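Local structure of alcohol dehydrogenase superfamily protein (Novosphingobium aromaticivorans, 3GAZ) at residues G93-V98 against Q102-Q107; L155-G160 against E205-E210; G194-D199 against A209-G214; Y315-G320 against G329-T334. The protein is assigned to the medium-chain alcohol dehydrogenase superfamily and probably acts as an NADP-dependent oxidoreductase, though its substrate is not established. All coordinates share one frame; numbering follows the deposited sequence.

Contact 1 (G93-V98 against Q102-Q107); sequences GLTGGV and QGTHAQ
The peptide carbonyl of Gln102 faces the Gly96-Gly97 backbone, its O 3.5 Å from Gly97 N and 3.7 Å from Gly96 CA. The side-chain amide of Gln102 has Gly103 O almost in its plane (3° out of it) at the NE2 end, bound to Gln102 NE2 by a nearly straight 3.0 Å hydrogen bond (164°). NE2 also bonds to Phe108 O, and the two acceptors fix how the amide is turned. No direct hydrogen bond crosses between the segments; a water joins them, 2.9 Å from Thr95 OG1 and donating to Gln102 O at 2.7 Å. With chi1 at 69°, Thr95 OG1 sits between the backbone N and carbonyl carbon, from where it reaches both the water and, at 3.5 Å, the methyl CG2 of Thr104, the two side chains crossing at about a right angle. Gly96 suits its place because a CB would run into Gln102 O, and Gly97 has a positive phi that would jam a CB against the preceding carbonyl. Thr104 turns its hydroxyl to Ser42 OG and Asp70 O. This loop after strand 90-94 belongs to the GroES-like part: both threonines rest on Leu71 of strand 70-78, and Leu94 packs against helix 132-145.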
loop_
_atom_site.group_PDB
_atom_site.type_symbol
_atom_site.label_atom_id
_atom_site.label_comp_id
_atom_site.label_asym_id
_atom_site.label_seq_id
_atom_site.Cartn_x
_atom_site.Cartn_y
_atom_site.Cartn_z
ATOM N N GLY A 93 -0.598 17.864 -7.205
ATOM C CA GLY A 93 0.148 17.205 -6.149
ATOM C C GLY A 93 0.603 15.790 -6.440
ATOM O O GLY A 93 0.241 15.202 -7.455
ATOM N N LEU A 94 1.429 15.266 -5.536
ATOM C CA LEU A 94 1.947 13.902 -5.607
ATOM C C LEU A 94 0.968 13.169 -4.708
ATOM O O LEU A 94 0.999 13.336 -3.489
ATOM C CB LEU A 94 3.363 13.845 -5.027
ATOM C CG LEU A 94 3.964 12.459 -4.769
ATOM C CD1 LEU A 94 3.772 11.574 -5.995
ATOM C CD2 LEU A 94 5.447 12.613 -4.424
ATOM N N THR A 95 0.106 12.353 -5.308
ATOM C CA THR A 95 -0.946 11.705 -4.542
ATOM C C THR A 95 -1.051 10.185 -4.452
ATOM O O THR A 95 -1.676 9.676 -3.525
ATOM C CB THR A 95 -2.287 12.216 -5.035
ATOM O OG1 THR A 95 -2.507 11.718 -6.365
ATOM C CG2 THR A 95 -2.279 13.764 -5.086
ATOM N N GLY A 96 -0.485 9.450 -5.403
ATOM C CA GLY A 96 -0.605 8.004 -5.320
ATOM C C GLY A 96 0.262 7.262 -6.312
ATOM O O GLY A 96 1.354 7.716 -6.646
ATOM N N GLY A 97 -0.224 6.117 -6.782
ATOM C CA GLY A 97 0.541 5.341 -7.740
ATOM C C GLY A 97 1.516 4.393 -7.068
ATOM O O GLY A 97 2.156 3.575 -7.733
ATOM N N VAL A 98 1.626 4.503 -5.749
ATOM C CA VAL A 98 2.518 3.650 -4.964
ATOM C C VAL A 98 1.860 3.231 -3.648
ATOM O O VAL A 98 0.860 3.814 -3.226
ATOM C CB VAL A 98 3.832 4.374 -4.618
ATOM C CG1 VAL A 98 4.555 4.791 -5.890
ATOM C CG2 VAL A 98 3.535 5.590 -3.737
ATOM N N GLN A 102 -4.422 4.500 -5.170
ATOM C CA GLN A 102 -4.881 4.587 -6.551
ATOM C C GLN A 102 -4.005 5.561 -7.337
ATOM O O GLN A 102 -3.688 6.647 -6.854
ATOM C CB GLN A 102 -6.330 5.077 -6.632
ATOM C CG GLN A 102 -6.806 5.186 -8.074
ATOM C CD GLN A 102 -7.969 6.137 -8.253
ATOM O OE1 GLN A 102 -9.061 5.908 -7.739
ATOM N NE2 GLN A 102 -7.737 7.217 -8.991
ATOM N N GLY A 103 -3.633 5.172 -8.554
ATOM C CA GLY A 103 -2.804 6.028 -9.387
ATOM C C GLY A 103 -3.592 7.168 -10.005
ATOM O O GLY A 103 -4.813 7.256 -9.832
ATOM N N THR A 104 -2.913 8.040 -10.744
ATOM C CA THR A 104 -3.601 9.171 -11.350
ATOM C C THR A 104 -4.046 8.985 -12.802
ATOM O O THR A 104 -4.539 9.930 -13.420
ATOM C CB THR A 104 -2.759 10.462 -11.219
ATOM O OG1 THR A 104 -1.525 10.321 -11.934
ATOM C CG2 THR A 104 -2.464 10.740 -9.748
ATOM N N HIS A 105 -3.868 7.780 -13.352
ATOM C CA HIS A 105 -4.318 7.497 -14.717
ATOM C C HIS A 105 -5.817 7.220 -14.582
ATOM O O HIS A 105 -6.292 6.121 -14.886
ATOM C CB HIS A 105 -3.633 6.249 -15.282
ATOM C CG HIS A 105 -2.148 6.373 -15.419
ATOM N ND1 HIS A 105 -1.329 5.284 -15.632
ATOM C CD2 HIS A 105 -1.335 7.454 -15.381
ATOM C CE1 HIS A 105 -0.076 5.690 -15.720
ATOM N NE2 HIS A 105 -0.053 7.003 -15.571
ATOM N N ALA A 106 -6.551 8.216 -14.098
ATOM C CA ALA A 106 -7.988 8.081 -13.881
ATOM C C ALA A 106 -8.670 9.434 -13.941
ATOM O O ALA A 106 -8.038 10.466 -13.731
ATOM C CB ALA A 106 -8.249 7.438 -12.520
ATOM N N GLN A 107 -9.969 9.431 -14.214
ATOM C CA GLN A 107 -10.702 10.683 -14.289
ATOM C C GLN A 107 -10.873 11.316 -12.913
ATOM O O GLN A 107 -10.984 12.533 -12.807
ATOM C CB GLN A 107 -12.075 10.465 -14.930
ATOM C CG GLN A 107 -12.012 10.060 -16.394
ATOM C CD GLN A 107 -13.389 9.915 -17.004
ATOM O OE1 GLN A 107 -14.261 9.250 -16.439
ATOM N NE2 GLN A 107 -13.593 10.537 -18.165
HETATM O O HOH W 1 -4.115 9.324 -6.398
#

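Contact 2 (L155-G160 against E205-E210)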
loop_
_atom_site.group_PDB
_atom_site.type_symbol
_atom_site.label_atom_id
_atom_site.label_comp_id
_atom_site.label_asym_id
_atom_site.label_seq_id
_atom_site.Cartn_x
_atom_site.Cartn_y
_atom_site.Cartn_z
ATOM N N LEU A 155 26.309 21.971 -7.698
ATOM C CA LEU A 155 26.466 21.221 -8.936
ATOM C C LEU A 155 25.316 20.227 -9.059
ATOM O O LEU A 155 25.151 19.352 -8.203
ATOM C CB LEU A 155 27.789 20.452 -8.932
ATOM C CG LEU A 155 27.979 19.491 -10.110
ATOM C CD1 LEU A 155 28.064 20.286 -11.408
ATOM C CD2 LEU A 155 29.228 18.651 -9.900
ATOM N N ILE A 156 24.513 20.375 -10.106
ATOM C CA ILE A 156 23.400 19.466 -10.341
ATOM C C ILE A 156 23.808 18.497 -11.442
ATOM O O ILE A 156 24.093 18.917 -12.562
ATOM C CB ILE A 156 22.125 20.210 -10.808
ATOM C CG1 ILE A 156 21.699 21.243 -9.764
ATOM C CG2 ILE A 156 21.005 19.199 -11.063
ATOM C CD1 ILE A 156 21.340 20.648 -8.419
ATOM N N GLN A 157 23.848 17.207 -11.117
ATOM C CA GLN A 157 24.208 16.168 -12.083
ATOM C C GLN A 157 22.949 15.736 -12.830
ATOM O O GLN A 157 22.044 15.148 -12.236
ATOM C CB GLN A 157 24.817 14.964 -11.357
ATOM C CG GLN A 157 26.041 15.307 -10.518
ATOM C CD GLN A 157 27.324 15.353 -11.329
ATOM O OE1 GLN A 157 27.356 15.887 -12.439
ATOM N NE2 GLN A 157 28.396 14.796 -10.772
ATOM N N GLY A 158 22.899 16.021 -14.129
ATOM C CA GLY A 158 21.737 15.673 -14.930
ATOM C C GLY A 158 20.737 16.817 -14.928
ATOM O O GLY A 158 19.544 16.618 -14.684
ATOM N N GLY A 159 21.234 18.018 -15.218
ATOM C CA GLY A 159 20.411 19.216 -15.217
ATOM C C GLY A 159 19.231 19.275 -16.170
ATOM O O GLY A 159 18.321 20.065 -15.963
ATOM N N GLY A 160 19.247 18.461 -17.220
ATOM C CA GLY A 160 18.141 18.464 -18.161
ATOM C C GLY A 160 17.035 17.496 -17.766
ATOM O O GLY A 160 15.928 17.570 -18.298
ATOM N N GLU A 205 37.313 16.488 -11.894
ATOM C CA GLU A 205 38.536 17.233 -11.625
ATOM C C GLU A 205 38.728 18.354 -12.631
ATOM O O GLU A 205 39.278 19.405 -12.302
ATOM C CB GLU A 205 39.760 16.309 -11.653
ATOM C CG GLU A 205 39.846 15.410 -12.873
ATOM C CD GLU A 205 39.380 14.000 -12.579
ATOM O OE1 GLU A 205 38.263 13.843 -12.042
ATOM O OE2 GLU A 205 40.131 13.047 -12.885
ATOM N N ASP A 206 38.261 18.137 -13.853
ATOM C CA ASP A 206 38.399 19.144 -14.892
ATOM C C ASP A 206 37.387 20.280 -14.748
ATOM O O ASP A 206 37.777 21.449 -14.751
ATOM C CB ASP A 206 38.294 18.503 -16.279
ATOM C CG ASP A 206 39.362 17.443 -16.513
ATOM O OD1 ASP A 206 40.435 17.530 -15.881
ATOM O OD2 ASP A 206 39.136 16.528 -17.334
ATOM N N TYR A 207 36.097 19.969 -14.616
ATOM C CA TYR A 207 35.143 21.064 -14.468
ATOM C C TYR A 207 35.236 21.733 -13.100
ATOM O O TYR A 207 34.883 22.903 -12.961
ATOM C CB TYR A 207 33.695 20.638 -14.789
ATOM C CG TYR A 207 33.117 19.449 -14.053
ATOM C CD1 TYR A 207 32.907 18.233 -14.715
ATOM C CD2 TYR A 207 32.698 19.557 -12.726
ATOM C CE1 TYR A 207 32.281 17.158 -14.075
ATOM C CE2 TYR A 207 32.075 18.487 -12.074
ATOM C CZ TYR A 207 31.868 17.295 -12.757
ATOM O OH TYR A 207 31.229 16.254 -12.126
ATOM N N ALA A 208 35.732 21.011 -12.098
ATOM C CA ALA A 208 35.900 21.592 -10.765
ATOM C C ALA A 208 37.044 22.607 -10.839
ATOM O O ALA A 208 37.010 23.664 -10.195
ATOM C CB ALA A 208 36.237 20.505 -9.740
ATOM N N ALA A 209 38.060 22.280 -11.632
ATOM C CA ALA A 209 39.204 23.171 -11.798
ATOM C C ALA A 209 38.786 24.457 -12.516
ATOM O O ALA A 209 39.121 25.552 -12.083
ATOM C CB ALA A 209 40.303 22.470 -12.583
ATOM N N GLU A 210 38.043 24.319 -13.610
ATOM C CA GLU A 210 37.607 25.480 -14.383
ATOM C C GLU A 210 36.654 26.410 -13.645
ATOM O O GLU A 210 36.746 27.628 -13.780
ATOM C CB GLU A 210 36.926 25.040 -15.690
ATOM C CG GLU A 210 36.545 26.214 -16.603
ATOM C CD GLU A 210 35.592 25.837 -17.738
ATOM O OE1 GLU A 210 35.435 24.636 -18.037
ATOM O OE2 GLU A 210 35.006 26.756 -18.346
HETATM O O HOH W 2 30.387 14.228 -13.440
#
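In the parallel sheet of the Rossmann-type domain, which probably binds the nucleotide, strand 153-157 is covered by helix 204-212, and Tyr207 spans the gap to Leu155 and Gln157. The Leu155 methyl CD2 approaches the ring obliquely, 3.6 Å from Tyr207 CE2, the side chains crossing at about a right angle. Tyr207 CG stands between its own backbone N and carbonyl carbon (chi1 54°), carrying the ring toward the strand. Tyr207 OH comes 3.5 Å from Gln157 NE2, amide and ring planes almost perpendicular (87°). A water at the ring's edge, in its plane, lies 2.6 Å from Tyr207 OH and accepts a weak bond from Gln157 NE2. Gln157 OE1 is held by Thr181 OG1, consistent with the modelled direction of the amide, and NE2 has a further weak bond to Ser232 OG. Tyrosine suits the place: its carbons meet Leu155, Phe217 and Ile198, while its hydroxyl reaches the water beside the Gln157 amide. A leucine here would probably leave that water without its phenolic partner and open a gap beside Leu155. Strand 153-157 runs into a glycine turn with Gly159, consistent with GxGxxG, as expected of the first strand of a dinucleotide-binding Rossmann fold.

Contact 3 (G194-D199 against A209-G214); sequences GATPID and AEHTAG
Near the end of helix 204-212, the ring of His211 meets Thr196 and Ile198 of the edge strand, and the residue just before it lies over one face of the ring. Glu210 has its CG 4.0 Å above the centre of that face of the His211 imidazole, while its carboxylate OE1 forms a salt bridge with Arg202. His211 itself points at the strand. Its CG lies anti to the carbonyl carbon (chi1 -58°), and the ring and the two strand side chains come from opposite directions: Thr196 CG2 is 3.5 Å from His211 CE1, and Ile198 CD1 is 3.9 Å from His211 CD2, both methyls lying obliquely to the ring. A water in the ring plane, at the edge, sits 2.9 Å from His211 NE2 and donates to Pro197 O at 2.8 Å. Phe179 of the next strand also meets the imidazole. Thr212 follows, its OG1 bonded to Ala208 O and Gly216 N, and Ala213 then leaves the helix with a positive phi. Gly214, also of positive phi, has its backbone bonded to Ala208. An alanine in place of His211 would probably leave the water on Pro197 O without its ring partner and uncover the Thr196 methyl. In this Rossmann-type alpha/beta packing of helix 204-212 on strand 196-199 the chemistry is divided: imidazole carbons pack on methyls, whereas a nitrogen, through water, serves a carbonyl of the outermost strand of the sheet within this chain.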
loop_
_atom_site.group_PDB
_atom_site.type_symbol
_atom_site.label_atom_id
_atom_site.label_comp_id
_atom_site.label_asym_id
_atom_site.label_seq_id
_atom_site.Cartn_x
_atom_site.Cartn_y
_atom_site.Cartn_z
ATOM N N GLY A 194 19.824 29.690 -16.369
ATOM C CA GLY A 194 20.671 30.587 -15.603
ATOM C C GLY A 194 21.802 29.873 -14.884
ATOM O O GLY A 194 22.460 30.443 -14.012
ATOM N N ALA A 195 22.025 28.616 -15.245
ATOM C CA ALA A 195 23.084 27.825 -14.636
ATOM C C ALA A 195 24.233 27.684 -15.623
ATOM O O ALA A 195 24.039 27.820 -16.832
ATOM C CB ALA A 195 22.552 26.452 -14.257
ATOM N N THR A 196 25.428 27.418 -15.104
ATOM C CA THR A 196 26.599 27.242 -15.950
ATOM C C THR A 196 26.624 25.804 -16.438
ATOM O O THR A 196 26.804 24.873 -15.653
ATOM C CB THR A 196 27.909 27.527 -15.183
ATOM O OG1 THR A 196 27.936 28.901 -14.778
ATOM C CG2 THR A 196 29.119 27.233 -16.068
ATOM N N PRO A 197 26.435 25.602 -17.750
ATOM C CA PRO A 197 26.435 24.260 -18.332
ATOM C C PRO A 197 27.798 23.581 -18.355
ATOM O O PRO A 197 28.828 24.221 -18.573
ATOM C CB PRO A 197 25.898 24.498 -19.738
ATOM C CG PRO A 197 26.438 25.861 -20.061
ATOM C CD PRO A 197 26.165 26.619 -18.781
ATOM N N ILE A 198 27.783 22.271 -18.137
ATOM C CA ILE A 198 28.989 21.462 -18.138
ATOM C C ILE A 198 28.696 20.177 -18.897
ATOM O O ILE A 198 27.813 19.410 -18.514
ATOM C CB ILE A 198 29.428 21.112 -16.697
ATOM C CG1 ILE A 198 29.824 22.393 -15.956
ATOM C CG2 ILE A 198 30.569 20.101 -16.727
ATOM C CD1 ILE A 198 30.049 22.206 -14.457
ATOM N N ASP A 199 29.427 19.951 -19.983
ATOM C CA ASP A 199 29.238 18.747 -20.781
ATOM C C ASP A 199 29.443 17.543 -19.862
ATOM O O ASP A 199 30.501 17.389 -19.255
ATOM C CB ASP A 199 30.242 18.725 -21.935
ATOM C CG ASP A 199 29.847 17.762 -23.033
ATOM O OD1 ASP A 199 29.832 16.538 -22.782
ATOM O OD2 ASP A 199 29.551 18.236 -24.149
ATOM N N ALA A 209 38.060 22.280 -11.632
ATOM C CA ALA A 209 39.204 23.171 -11.798
ATOM C C ALA A 209 38.786 24.457 -12.516
ATOM O O ALA A 209 39.121 25.552 -12.083
ATOM C CB ALA A 209 40.303 22.470 -12.583
ATOM N N GLU A 210 38.043 24.319 -13.610
ATOM C CA GLU A 210 37.607 25.480 -14.383
ATOM C C GLU A 210 36.654 26.410 -13.645
ATOM O O GLU A 210 36.746 27.628 -13.780
ATOM C CB GLU A 210 36.926 25.040 -15.690
ATOM C CG GLU A 210 36.545 26.214 -16.603
ATOM C CD GLU A 210 35.592 25.837 -17.738
ATOM O OE1 GLU A 210 35.435 24.636 -18.037
ATOM O OE2 GLU A 210 35.006 26.756 -18.346
ATOM N N HIS A 211 35.749 25.842 -12.855
ATOM C CA HIS A 211 34.742 26.651 -12.175
ATOM C C HIS A 211 34.853 26.918 -10.678
ATOM O O HIS A 211 34.167 27.800 -10.165
ATOM C CB HIS A 211 33.363 26.058 -12.472
ATOM C CG HIS A 211 33.045 25.982 -13.932
ATOM N ND1 HIS A 211 32.886 27.105 -14.716
ATOM C CD2 HIS A 211 32.872 24.921 -14.753
ATOM C CE1 HIS A 211 32.626 26.737 -15.959
ATOM N NE2 HIS A 211 32.612 25.418 -16.009
ATOM N N THR A 212 35.689 26.169 -9.968
ATOM C CA THR A 212 35.809 26.380 -8.525
ATOM C C THR A 212 37.261 26.486 -8.083
ATOM O O THR A 212 37.597 26.192 -6.936
ATOM C CB THR A 212 35.127 25.239 -7.744
ATOM O OG1 THR A 212 35.844 24.012 -7.951
ATOM C CG2 THR A 212 33.688 25.058 -8.231
ATOM N N ALA A 213 38.118 26.919 -8.998
ATOM C CA ALA A 213 39.536 27.052 -8.697
ATOM C C ALA A 213 40.067 25.728 -8.159
ATOM O O ALA A 213 40.995 25.702 -7.353
ATOM C CB ALA A 213 39.757 28.171 -7.677
ATOM N N GLY A 214 39.458 24.634 -8.604
ATOM C CA GLY A 214 39.884 23.312 -8.185
ATOM C C GLY A 214 39.484 22.892 -6.782
ATOM O O GLY A 214 39.904 21.832 -6.316
HETATM O O HOH W 3 31.655 24.434 -18.524
#

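Contact 4 (Y315-G320 against G329-T334); sequences YDAVLG and GKIAIT
Ile331 reaches from the C-terminal strand region into the side of helix 311-319, where it meets Val318 and Ala317. Starting at its root, Ile331 CB lies 3.7 Å from Val318 CG2. The next atom out, Ile331 CG1, comes to 3.6 Å from the same methyl and 4.1 Å from Val318 N, so it lies against the helix backbone as well as the side chain. At the tip, Ile331 CD1 meets Ala317 CB at 4.0 Å. The path is set by two successive bends: CG1 stands anti to the carbonyl carbon (chi1 -60°), and chi2 of -68° then folds CD1 over toward the alanine. Val318 answers by placing CG2 beside its own backbone N, with CG1 anti to that N (chi1 171°), and the two branched side chains meet at a slant. Ala317 is small enough for the helix to come close to Phe306, which also touches Ile331; Val318 covers the isoleucine while packing on Pro46 and Thr44. Gly320, with its positive phi, ends the helix in a Schellman motif. The helix follows strand 306-307 and precedes strand 332-334 in the chain, and the two strands pair in parallel, making a beta-alpha-beta unit. No hydrogen bond crosses between the two segments; Ile331 O takes a hydrogen bond from Thr44 OG1, and the Ile331 backbone also bonds with that of Thr44. Cohesion between helix and strand here therefore rests on close-fitting aliphatic surfaces buried from solvent.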
loop_
_atom_site.group_PDB
_atom_site.type_symbol
_atom_site.label_atom_id
_atom_site.label_comp_id
_atom_site.label_asym_id
_atom_site.label_seq_id
_atom_site.Cartn_x
_atom_site.Cartn_y
_atom_site.Cartn_z
ATOM N N TYR A 315 4.454 6.449 -22.200
ATOM C CA TYR A 315 5.629 5.896 -21.541
ATOM C C TYR A 315 6.723 5.477 -22.516
ATOM O O TYR A 315 7.894 5.444 -22.146
ATOM C CB TYR A 315 5.240 4.738 -20.620
ATOM C CG TYR A 315 4.631 5.248 -19.330
ATOM C CD1 TYR A 315 5.421 5.878 -18.364
ATOM C CD2 TYR A 315 3.258 5.195 -19.121
ATOM C CE1 TYR A 315 4.849 6.453 -17.226
ATOM C CE2 TYR A 315 2.675 5.765 -17.989
ATOM C CZ TYR A 315 3.471 6.392 -17.049
ATOM O OH TYR A 315 2.887 6.974 -15.948
ATOM N N ASP A 316 6.355 5.151 -23.752
ATOM C CA ASP A 316 7.376 4.800 -24.735
ATOM C C ASP A 316 8.227 6.048 -24.900
ATOM O O ASP A 316 9.431 5.971 -25.142
ATOM C CB ASP A 316 6.765 4.451 -26.094
ATOM C CG ASP A 316 6.138 3.076 -26.118
ATOM O OD1 ASP A 316 6.670 2.165 -25.449
ATOM O OD2 ASP A 316 5.123 2.908 -26.825
ATOM N N ALA A 317 7.580 7.201 -24.767
ATOM C CA ALA A 317 8.258 8.484 -24.894
ATOM C C ALA A 317 9.095 8.766 -23.647
ATOM O O ALA A 317 10.232 9.238 -23.739
ATOM C CB ALA A 317 7.226 9.594 -25.107
ATOM N N VAL A 318 8.530 8.483 -22.477
ATOM C CA VAL A 318 9.250 8.695 -21.225
ATOM C C VAL A 318 10.561 7.908 -21.229
ATOM O O VAL A 318 11.592 8.384 -20.743
ATOM C CB VAL A 318 8.415 8.231 -20.011
ATOM C CG1 VAL A 318 9.274 8.247 -18.752
ATOM C CG2 VAL A 318 7.213 9.134 -19.833
ATOM N N LEU A 319 10.515 6.704 -21.786
ATOM C CA LEU A 319 11.687 5.838 -21.830
ATOM C C LEU A 319 12.392 5.839 -23.183
ATOM O O LEU A 319 13.483 5.292 -23.315
ATOM C CB LEU A 319 11.278 4.407 -21.478
ATOM C CG LEU A 319 10.596 4.210 -20.120
ATOM C CD1 LEU A 319 10.086 2.779 -20.005
ATOM C CD2 LEU A 319 11.576 4.528 -19.001
ATOM N N GLY A 320 11.772 6.455 -24.182
ATOM C CA GLY A 320 12.370 6.472 -25.503
ATOM C C GLY A 320 12.423 5.054 -26.043
ATOM O O GLY A 320 13.453 4.602 -26.543
ATOM N N GLY A 329 12.061 16.902 -21.423
ATOM C CA GLY A 329 11.298 17.522 -20.366
ATOM C C GLY A 329 10.436 16.343 -19.947
ATOM O O GLY A 329 10.759 15.210 -20.298
ATOM N N LYS A 330 9.344 16.570 -19.230
ATOM C CA LYS A 330 8.519 15.450 -18.801
ATOM C C LYS A 330 7.259 15.265 -19.649
ATOM O O LYS A 330 6.857 16.161 -20.392
ATOM C CB LYS A 330 8.178 15.607 -17.310
ATOM C CG LYS A 330 9.419 15.525 -16.406
ATOM C CD LYS A 330 9.098 15.719 -14.923
ATOM C CE LYS A 330 8.061 14.711 -14.428
ATOM N NZ LYS A 330 8.500 13.303 -14.630
ATOM N N ILE A 331 6.657 14.084 -19.538
ATOM C CA ILE A 331 5.459 13.738 -20.290
ATOM C C ILE A 331 4.214 13.816 -19.417
ATOM O O ILE A 331 4.185 13.268 -18.312
ATOM C CB ILE A 331 5.545 12.293 -20.847
ATOM C CG1 ILE A 331 6.748 12.156 -21.782
ATOM C CG2 ILE A 331 4.246 11.932 -21.561
ATOM C CD1 ILE A 331 6.632 12.942 -23.078
ATOM N N ALA A 332 3.186 14.489 -19.925
ATOM C CA ALA A 332 1.929 14.630 -19.210
ATOM C C ALA A 332 0.801 14.016 -20.033
ATOM O O ALA A 332 0.761 14.142 -21.260
ATOM C CB ALA A 332 1.632 16.097 -18.945
ATOM N N ILE A 333 -0.103 13.335 -19.343
ATOM C CA ILE A 333 -1.245 12.713 -19.987
ATOM C C ILE A 333 -2.438 13.619 -19.750
ATOM O O ILE A 333 -2.683 14.031 -18.620
ATOM C CB ILE A 333 -1.563 11.342 -19.354
ATOM C CG1 ILE A 333 -0.393 10.381 -19.571
ATOM C CG2 ILE A 333 -2.864 10.786 -19.939
ATOM C CD1 ILE A 333 -0.436 9.172 -18.660
ATOM N N THR A 334 -3.175 13.939 -20.811
ATOM C CA THR A 334 -4.353 14.777 -20.661
ATOM C C THR A 334 -5.547 13.868 -20.418
ATOM O O THR A 334 -5.992 13.161 -21.322
ATOM C CB THR A 334 -4.626 15.624 -21.916
ATOM O OG1 THR A 334 -3.510 16.487 -22.163
ATOM C CG2 THR A 334 -5.883 16.464 -21.715
#

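Overall arrangement
The four contacts fall into two groups. Contacts 2 and 3, 6 Å apart between centres, share Ala209 and Glu210 and fix helix 204-212 to the parallel Rossmann sheet; Tyr207 CD1 and Ile198 CG2, 3.6 Å apart, join them directly. Contact 2 also holds Gly159 of a probable nucleotide-binding glycine turn. Contact 1 lies in the GroES-like part and, with contact 4, reaches a common mixed sheet; their centres are 16 Å apart, and His105 NE2 comes 3.0 Å from Tyr315 OH. Contacts 1 and 3 are about 38 Å apart between centres. Contact 4 comes within about 5 Å of contact 2 between nearest atoms; a calcium ion, with no assigned role, lies about 6 Å from the Val318 side chain.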